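Local coordinates for protein molybdopterin converting factor, subunit 1 (Pyrococcus furiosus, PDB 1VJK) that probably serves as the small, ubiquitin-like sulfur-carrier subunit of molybdopterin synthase in molybdenum cofactor biosynthesis, at residues R21-V26 against H50-E55; G36-D41 against S78-L83. All blocks are in the same frame, centred on the assembly; numbering follows the deposited sequence.

Interaction 1: residues R21-V26 against H50-E55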
ATOM      1  N   ARG A  21      -1.531   7.181  -8.818  1.00  9.30           N
ATOM      2  CA  ARG A  21      -2.835   7.003  -9.464  1.00  9.47           C
ATOM      3  C   ARG A  21      -2.654   6.589 -10.914  1.00 11.38           C
ATOM      4  O   ARG A  21      -3.458   5.797 -11.428  1.00 11.20           O
ATOM      5  CB  ARG A  21      -3.650   8.300  -9.398  1.00 12.20           C
ATOM      6  CG  ARG A  21      -4.060   8.643  -7.995  1.00 12.80           C
ATOM      7  CD  ARG A  21      -4.755   9.982  -7.861  1.00 13.95           C
ATOM      8  NE  ARG A  21      -5.532  10.037  -6.621  1.00 15.55           N
ATOM      9  CZ  ARG A  21      -6.426  10.976  -6.327  1.00 18.90           C
ATOM     10  NH1 ARG A  21      -6.684  11.960  -7.188  1.00 18.58           N
ATOM     11  NH2 ARG A  21      -7.083  10.914  -5.173  1.00 21.76           N
ATOM     12  N   GLN A  22      -1.642   7.137 -11.604  1.00  9.70           N
ATOM     13  CA  GLN A  22      -1.374   6.709 -12.962  1.00 10.10           C
ATOM     14  C   GLN A  22      -0.748   5.363 -13.032  1.00 11.11           C
ATOM     15  O   GLN A  22      -1.076   4.602 -13.929  1.00 13.28           O
ATOM     16  CB  GLN A  22      -0.499   7.694 -13.737  1.00 10.48           C
ATOM     17  CG  GLN A  22      -1.226   8.909 -14.262  1.00 13.58           C
ATOM     18  CD  GLN A  22      -1.813   9.740 -13.165  1.00 15.78           C
ATOM     19  OE1 GLN A  22      -1.077  10.335 -12.359  1.00 17.99           O
ATOM     20  NE2 GLN A  22      -3.145   9.781 -13.097  1.00 16.88           N
ATOM     21  N   LEU A  23       0.163   5.047 -12.106  1.00 11.22           N
ATOM     22  CA  LEU A  23       0.769   3.715 -12.122  1.00 12.02           C
ATOM     23  C   LEU A  23      -0.252   2.616 -11.846  1.00 12.43           C
ATOM     24  O   LEU A  23      -0.182   1.542 -12.441  1.00 15.60           O
ATOM     25  CB  LEU A  23       1.891   3.620 -11.084  1.00 13.32           C
ATOM     26  CG  LEU A  23       3.143   4.464 -11.273  1.00 15.32           C
ATOM     27  CD1 LEU A  23       4.263   3.852 -10.397  1.00 14.48           C
ATOM     28  CD2 LEU A  23       3.587   4.617 -12.735  1.00 18.56           C
ATOM     29  N   ALA A  24      -1.175   2.863 -10.910  1.00  9.99           N
ATOM     30  CA  ALA A  24      -2.200   1.874 -10.602  1.00  9.15           C
ATOM     31  C   ALA A  24      -3.317   1.854 -11.638  1.00 11.80           C
ATOM     32  O   ALA A  24      -4.040   0.854 -11.757  1.00 15.07           O
ATOM     33  CB  ALA A  24      -2.804   2.100  -9.191  1.00  9.93           C
ATOM     34  N   GLY A  25      -3.492   2.964 -12.352  1.00 10.62           N
ATOM     35  CA  GLY A  25      -4.605   3.094 -13.297  1.00 11.61           C
ATOM     36  C   GLY A  25      -5.961   3.407 -12.680  1.00 11.31           C
ATOM     37  O   GLY A  25      -6.964   3.490 -13.408  1.00 14.49           O
ATOM     38  N   VAL A  26      -6.024   3.514 -11.358  1.00 11.36           N
ATOM     39  CA  VAL A  26      -7.233   3.835 -10.580  1.00 13.87           C
ATOM     40  C   VAL A  26      -6.849   4.699  -9.399  1.00 11.86           C
ATOM     41  O   VAL A  26      -5.691   4.674  -8.927  1.00 13.83           O
ATOM     42  CB  VAL A  26      -7.943   2.598  -9.973  1.00 15.29           C
ATOM     43  CG1 VAL A  26      -8.757   1.949 -10.969  1.00 12.88           C
ATOM     44  CG2 VAL A  26      -6.937   1.601  -9.340  1.00 11.86           C
ATOM     45  N   HIS A  50       0.075  -4.459 -10.441  1.00  8.04           N
ATOM     46  CA  HIS A  50       0.488  -3.277 -11.187  1.00  7.19           C
ATOM     47  C   HIS A  50       1.990  -3.278 -11.304  1.00  8.23           C
ATOM     48  O   HIS A  50       2.703  -2.710 -10.439  1.00  8.76           O
ATOM     49  CB  HIS A  50       0.029  -2.000 -10.463  1.00 10.02           C
ATOM     50  CG  HIS A  50      -1.417  -2.010 -10.097  1.00  9.75           C
ATOM     51  ND1 HIS A  50      -2.437  -2.116 -11.031  1.00 12.68           N
ATOM     52  CD2 HIS A  50      -2.016  -1.959  -8.889  1.00 10.43           C
ATOM     53  CE1 HIS A  50      -3.601  -2.106 -10.398  1.00 14.41           C
ATOM     54  NE2 HIS A  50      -3.373  -1.997  -9.104  1.00 11.78           N
ATOM     55  N   GLU A  51       2.480  -3.887 -12.383  1.00  8.97           N
ATOM     56  CA  GLU A  51       3.913  -4.164 -12.512  1.00 10.47           C
ATOM     57  C   GLU A  51       4.795  -2.924 -12.469  1.00 10.69           C
ATOM     58  O   GLU A  51       5.968  -3.034 -12.124  1.00 12.35           O
ATOM     59  CB  GLU A  51       4.202  -4.979 -13.767  1.00 13.34           C
ATOM     60  CG  GLU A  51       3.876  -4.283 -15.073  1.00 15.32           C
ATOM     61  CD  GLU A  51       4.045  -5.193 -16.269  1.00 23.32           C
ATOM     62  OE1 GLU A  51       4.555  -6.315 -16.085  1.00 24.07           O
ATOM     63  OE2 GLU A  51       3.666  -4.775 -17.387  1.00 26.16           O
ATOM     64  N   LYS A  52       4.241  -1.757 -12.789  1.00  9.37           N
ATOM     65  CA  LYS A  52       5.054  -0.520 -12.739  1.00 11.21           C
ATOM     66  C   LYS A  52       5.505  -0.194 -11.315  1.00 11.29           C
ATOM     67  O   LYS A  52       6.469   0.562 -11.127  1.00 11.42           O
ATOM     68  CB  LYS A  52       4.322   0.662 -13.368  1.00 12.62           C
ATOM     69  CG  LYS A  52       4.091   0.485 -14.860  1.00 14.76           C
ATOM     70  CD  LYS A  52       3.556   1.752 -15.500  1.00 23.46           C
ATOM     71  CE  LYS A  52       2.043   1.673 -15.745  1.00 25.10           C
ATOM     72  NZ  LYS A  52       1.583   2.590 -16.860  1.00 28.26           N
ATOM     73  N   PHE A  53       4.850  -0.777 -10.297  1.00  9.10           N
ATOM     74  CA  PHE A  53       5.288  -0.576  -8.917  1.00  8.29           C
ATOM     75  C   PHE A  53       6.491  -1.431  -8.518  1.00  9.69           C
ATOM     76  O   PHE A  53       7.087  -1.207  -7.456  1.00 10.46           O
ATOM     77  CB  PHE A  53       4.152  -0.875  -7.918  1.00  9.55           C
ATOM     78  CG  PHE A  53       3.129   0.212  -7.796  1.00  8.45           C
ATOM     79  CD1 PHE A  53       3.299   1.232  -6.864  1.00  9.16           C
ATOM     80  CD2 PHE A  53       1.997   0.203  -8.566  1.00 12.36           C
ATOM     81  CE1 PHE A  53       2.337   2.240  -6.735  1.00 10.38           C
ATOM     82  CE2 PHE A  53       1.033   1.192  -8.446  1.00 13.92           C
ATOM     83  CZ  PHE A  53       1.207   2.218  -7.518  1.00 11.16           C
ATOM     84  N   LYS A  54       6.844  -2.421  -9.332  1.00 12.30           N
ATOM     85  CA  LYS A  54       7.964  -3.301  -8.968  1.00 11.50           C
ATOM     86  C   LYS A  54       9.259  -2.505  -8.817  1.00 14.66           C
ATOM     87  O   LYS A  54      10.091  -2.838  -7.961  1.00 20.06           O
ATOM     88  CB  LYS A  54       8.141  -4.420 -10.002  1.00 13.38           C
ATOM     89  CG  LYS A  54       7.026  -5.451  -9.964  1.00 17.73           C
ATOM     90  CD  LYS A  54       7.300  -6.627 -10.886  1.00 19.16           C
ATOM     91  CE  LYS A  54       6.655  -7.895 -10.311  1.00 25.19           C
ATOM     92  N   GLU A  55       9.394  -1.453  -9.626  1.00 13.79           N
ATOM     93  CA  GLU A  55      10.604  -0.626  -9.730  1.00 16.53           C
ATOM     94  C   GLU A  55      10.593   0.534  -8.711  1.00 17.88           C
ATOM     95  O   GLU A  55      11.578   1.292  -8.597  1.00 21.20           O
ATOM     96  CB  GLU A  55      10.714  -0.070 -11.163  1.00 19.50           C
ATOM     97  CG  GLU A  55      10.909  -1.101 -12.296  1.00 28.26           C
ATOM     98  CD  GLU A  55       9.821  -2.191 -12.405  1.00 32.08           C
ATOM     99  OE1 GLU A  55       8.574  -1.875 -12.408  1.00 25.77           O
ATOM    100  OE2 GLU A  55      10.220  -3.388 -12.509  1.00 33.90           O
TER
HETATM  101  O   HOH W   1       1.399  -1.136 -13.514  1.00 25.56           O
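A24 sets its CA over the face of the H50 imidazole: CA stands 4.0 Å from the ring centre, only 9° off the ring normal, a CH-pi contact made by the backbone of the last helical residue. The carbonyl O of A24 lies on the same side of the ring, above its CE1 margin and 3.3 Å from CE1 of H50, while the A24 methyl lies near NE2. F53 brings CE2 to within 3.7 Å of CB of L23 and lies 4.0 Å from CB of A24 with the same atom; A24 CA sits at the edge of the phenyl ring, in its plane, and L23 CD1 lies over one face. With its other methyl L23 meets the aliphatic part of K52, CD2 resting 4.0 Å from CD of K52. No direct hydrogen bond joins the segments; instead one water donates to L23 O and accepts from K52 N at 3.0 Å, bridging the two backbones. The imidazole is turned toward the helix by a chi1 of -51°, which sets CG anti to the carbonyl carbon, and its NE2 is hydrogen-bonded to E29. A leucine in place of H50 would probably leave the E29 carboxylate without this mate and A24 without its aromatic platform. F53 also packs on I46 and K47, and A24 and H50 both touch Y16. The contact thus joins the C-terminal end of helix 19-24 to the 3-10 turn that follows helix 39-49, alongside the sheet of a ubiquitin-like, MoaD-type fold.

Interaction 2: residues G36-D41 against S78-L83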
ATOM      1  N   GLY A  36      -4.368 -13.214   8.044  1.00 10.81           N
ATOM      2  CA  GLY A  36      -3.040 -12.992   8.601  1.00 10.42           C
ATOM      3  C   GLY A  36      -2.191 -12.029   7.791  1.00 11.39           C
ATOM      4  O   GLY A  36      -1.020 -11.780   8.124  1.00 10.63           O
ATOM      5  N   ALA A  37      -2.757 -11.477   6.727  1.00  9.83           N
ATOM      6  CA  ALA A  37      -1.984 -10.591   5.874  1.00  8.36           C
ATOM      7  C   ALA A  37      -1.411  -9.429   6.627  1.00  8.18           C
ATOM      8  O   ALA A  37      -2.061  -8.835   7.503  1.00  9.72           O
ATOM      9  CB  ALA A  37      -2.856 -10.068   4.711  1.00 10.08           C
ATOM     10  N   ARG A  38      -0.183  -9.089   6.239  1.00  6.91           N
ATOM     11  CA  ARG A  38       0.550  -7.971   6.800  1.00  6.25           C
ATOM     12  C   ARG A  38       0.753  -6.881   5.751  1.00  6.53           C
ATOM     13  O   ARG A  38       0.592  -7.107   4.541  1.00  7.65           O
ATOM     14  CB  ARG A  38       1.917  -8.443   7.274  1.00  7.32           C
ATOM     15  CG  ARG A  38       1.855  -9.425   8.407  1.00  7.48           C
ATOM     16  CD  ARG A  38       3.226  -9.928   8.786  1.00  7.01           C
ATOM     17  NE  ARG A  38       3.111 -11.025   9.735  1.00  7.75           N
ATOM     18  CZ  ARG A  38       4.143 -11.570  10.356  1.00  5.69           C
ATOM     19  NH1 ARG A  38       5.361 -11.099  10.088  1.00  6.79           N
ATOM     20  NH2 ARG A  38       3.958 -12.570  11.205  1.00  6.73           N
ATOM     21  N   VAL A  39       1.159  -5.693   6.184  1.00  7.59           N
ATOM     22  CA  VAL A  39       1.480  -4.614   5.249  1.00  8.27           C
ATOM     23  C   VAL A  39       2.429  -5.081   4.129  1.00  7.47           C
ATOM     24  O   VAL A  39       2.201  -4.788   2.934  1.00  8.26           O
ATOM     25  CB  VAL A  39       2.028  -3.384   6.005  1.00  9.54           C
ATOM     26  CG1 VAL A  39       2.722  -2.382   5.077  1.00 11.79           C
ATOM     27  CG2 VAL A  39       0.901  -2.714   6.790  1.00 10.64           C
ATOM     28  N   ARG A  40       3.477  -5.839   4.480  1.00  7.56           N
ATOM     29  CA  ARG A  40       4.401  -6.294   3.439  1.00  6.87           C
ATOM     30  C   ARG A  40       3.703  -7.170   2.367  1.00  7.52           C
ATOM     31  O   ARG A  40       4.088  -7.138   1.186  1.00  7.60           O
ATOM     32  CB  ARG A  40       5.613  -7.013   4.058  1.00  7.01           C
ATOM     33  CG  ARG A  40       5.288  -8.332   4.743  1.00  6.68           C
ATOM     34  CD  ARG A  40       6.553  -9.083   5.151  1.00  7.86           C
ATOM     35  NE  ARG A  40       7.362  -8.396   6.186  1.00  7.07           N
ATOM     36  CZ  ARG A  40       8.488  -7.733   5.960  1.00  7.03           C
ATOM     37  NH1 ARG A  40       8.993  -7.592   4.730  1.00  8.83           N
ATOM     38  NH2 ARG A  40       9.139  -7.212   7.006  1.00  8.62           N
ATOM     39  N   ASP A  41       2.692  -7.944   2.778  1.00  7.45           N
ATOM     40  CA  ASP A  41       1.962  -8.801   1.817  1.00  6.77           C
ATOM     41  C   ASP A  41       1.135  -7.947   0.904  1.00 10.11           C
ATOM     42  O   ASP A  41       1.037  -8.241  -0.295  1.00  8.59           O
ATOM     43  CB  ASP A  41       1.074  -9.815   2.533  1.00  7.16           C
ATOM     44  CG  ASP A  41       1.837 -10.638   3.571  1.00  8.07           C
ATOM     45  OD1 ASP A  41       2.926 -11.153   3.283  1.00  8.24           O
ATOM     46  OD2 ASP A  41       1.347 -10.809   4.704  1.00 11.04           O
ATOM     47  N   SER A  78       4.666  -0.485  10.722  1.00 12.64           N
ATOM     48  CA  SER A  78       5.730  -1.355  10.263  1.00 12.94           C
ATOM     49  C   SER A  78       5.254  -2.257   9.112  1.00 11.98           C
ATOM     50  O   SER A  78       4.042  -2.426   8.880  1.00 13.10           O
ATOM     51  CB  SER A  78       6.240  -2.198  11.414  1.00 16.44           C
ATOM     52  OG  SER A  78       5.449  -3.334  11.569  1.00 17.81           O
ATOM     53  N   TRP A  79       6.210  -2.850   8.403  1.00  9.66           N
ATOM     54  CA  TRP A  79       5.838  -3.787   7.339  1.00  9.21           C
ATOM     55  C   TRP A  79       5.198  -5.053   7.871  1.00 10.25           C
ATOM     56  O   TRP A  79       4.515  -5.750   7.145  1.00  9.56           O
ATOM     57  CB  TRP A  79       7.028  -4.162   6.467  1.00 10.58           C
ATOM     58  CG  TRP A  79       7.419  -3.099   5.451  1.00 13.28           C
ATOM     59  CD1 TRP A  79       6.695  -1.991   5.105  1.00 15.22           C
ATOM     60  CD2 TRP A  79       8.610  -3.060   4.661  1.00 19.47           C
ATOM     61  NE1 TRP A  79       7.363  -1.268   4.141  1.00 15.77           N
ATOM     62  CE2 TRP A  79       8.542  -1.900   3.850  1.00 18.65           C
ATOM     63  CE3 TRP A  79       9.735  -3.889   4.549  1.00 23.51           C
ATOM     64  CZ2 TRP A  79       9.557  -1.549   2.949  1.00 22.30           C
ATOM     65  CZ3 TRP A  79      10.751  -3.534   3.645  1.00 25.91           C
ATOM     66  CH2 TRP A  79      10.648  -2.374   2.863  1.00 24.58           C
ATOM     67  N   ASP A  80       5.404  -5.362   9.144  1.00  8.27           N
ATOM     68  CA  ASP A  80       4.822  -6.565   9.708  1.00  6.98           C
ATOM     69  C   ASP A  80       3.527  -6.325  10.447  1.00  6.30           C
ATOM     70  O   ASP A  80       2.949  -7.246  11.017  1.00  9.59           O
ATOM     71  CB  ASP A  80       5.852  -7.345  10.518  1.00  7.08           C
ATOM     72  CG  ASP A  80       6.919  -7.878   9.637  1.00  9.64           C
ATOM     73  OD1 ASP A  80       6.585  -8.788   8.830  1.00  8.90           O
ATOM     74  OD2 ASP A  80       8.080  -7.399   9.622  1.00 11.22           O
ATOM     75  N   GLU A  81       3.012  -5.092  10.335  1.00  8.87           N
ATOM     76  CA  GLU A  81       1.720  -4.756  10.922  1.00  9.60           C
ATOM     77  C   GLU A  81       0.636  -5.607  10.276  1.00  8.41           C
ATOM     78  O   GLU A  81       0.557  -5.682   9.037  1.00  9.40           O
ATOM     79  CB  GLU A  81       1.442  -3.266  10.704  1.00 11.65           C
ATOM     80  CG  GLU A  81       0.129  -2.785  11.284  1.00 13.02           C
ATOM     81  CD  GLU A  81       0.177  -2.505  12.777  1.00 19.78           C
ATOM     82  OE1 GLU A  81       1.268  -2.600  13.404  1.00 20.41           O
ATOM     83  OE2 GLU A  81      -0.906  -2.198  13.331  1.00 21.62           O
ATOM     84  N   GLU A  82      -0.190  -6.232  11.101  1.00 10.63           N
ATOM     85  CA  GLU A  82      -1.253  -7.091  10.622  1.00 10.30           C
ATOM     86  C   GLU A  82      -2.434  -6.237  10.159  1.00 10.07           C
ATOM     87  O   GLU A  82      -2.890  -5.350  10.886  1.00 12.57           O
ATOM     88  CB  GLU A  82      -1.615  -8.159  11.685  1.00 16.39           C
ATOM     89  CG  GLU A  82      -0.429  -9.149  11.845  1.00 22.09           C
ATOM     90  CD  GLU A  82      -0.327  -9.894  13.177  1.00 26.57           C
ATOM     91  OE1 GLU A  82      -1.360 -10.050  13.866  1.00 28.17           O
ATOM     92  OE2 GLU A  82       0.814 -10.355  13.517  1.00 23.77           O
ATOM     93  N   LEU A  83      -2.891  -6.486   8.929  1.00  9.63           N
ATOM     94  CA  LEU A  83      -4.060  -5.787   8.395  1.00 10.02           C
ATOM     95  C   LEU A  83      -5.362  -6.375   8.897  1.00 11.14           C
ATOM     96  O   LEU A  83      -5.453  -7.573   9.159  1.00 10.65           O
ATOM     97  CB  LEU A  83      -4.002  -5.837   6.882  1.00  9.64           C
ATOM     98  CG  LEU A  83      -2.812  -5.055   6.309  1.00 10.20           C
ATOM     99  CD1 LEU A  83      -2.586  -5.421   4.848  1.00 12.41           C
ATOM    100  CD2 LEU A  83      -3.030  -3.549   6.449  1.00 13.76           C
TER
HETATM  101  O   HOH W   2      -3.838  -9.791   9.468  1.00 21.72           O
HETATM  102  O   HOH W   3       1.657 -12.992  13.201  1.00 28.99           O
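R40 and R38 close on the carboxylate of D80 from opposite faces of its plane. R40 grips it side-on with two nitrogens: NE reaches D80 OD1 at 2.8 Å and NH2 reaches D80 OD2 at 2.8 Å, the latter on the syn side and nearly straight. The guanidinium is tilted 38° from the carboxylate. R38 stands almost perpendicular to that carboxylate, 87° between planes, and sends NH1 to D80 OD1 at 2.9 Å, so this one oxygen takes two charged donors and a three-residue salt-bridge network results. Two positive partners would be expected to favour the ionised form of D80. R40 gets there with chi1 at 67°, CG lying between its backbone N and carbonyl carbon, and a further bend at chi3; R38 instead runs extended from CG to NE. W79 CB sits over a face of the R40 guanidinium toward its rim, while the indole plane is steeply turned against it. At the far end of R38, a water links NH2, weakly, to E82 OE2.

V39 carries the apolar part of the contact, CG1 meeting W79 CD1 and CG2 meeting L83 CD2, both at 4.0 Å. Backbone bonds fix the register: L83 N to A37 O, V39 N to E81 O and R40 N to W79 O, with a single bridge between R38 and E82. R38 occupies the N-cap position, its own N bonded to D41 OD2 at 2.8 Å. The type I turn S78-E81 is thereby fastened to the start of helix 39-49, where W79 packs on I43, L83 on L42, and V39 reaches I70 and V72 of strand 69-72.

From the N terminus, the chain forms strand 10-16 and helix 19-24, whose last turn supplies the first half of interaction 1. It then runs through strand 28-33 to the start of helix 39-49, the first half of interaction 2. Only after that helix does segment 50-55 come back to close interaction 1, and segment 78-83, beyond strand 69-72, closes interaction 2 before strand 88-92. The two loops therefore cross rather than nest. Helix 39-49 is held near both ends, its start by interaction 2 and the turn following it by interaction 1. The contacts do not touch, their centres lying 20 Å apart on opposite sides of the chain's centre.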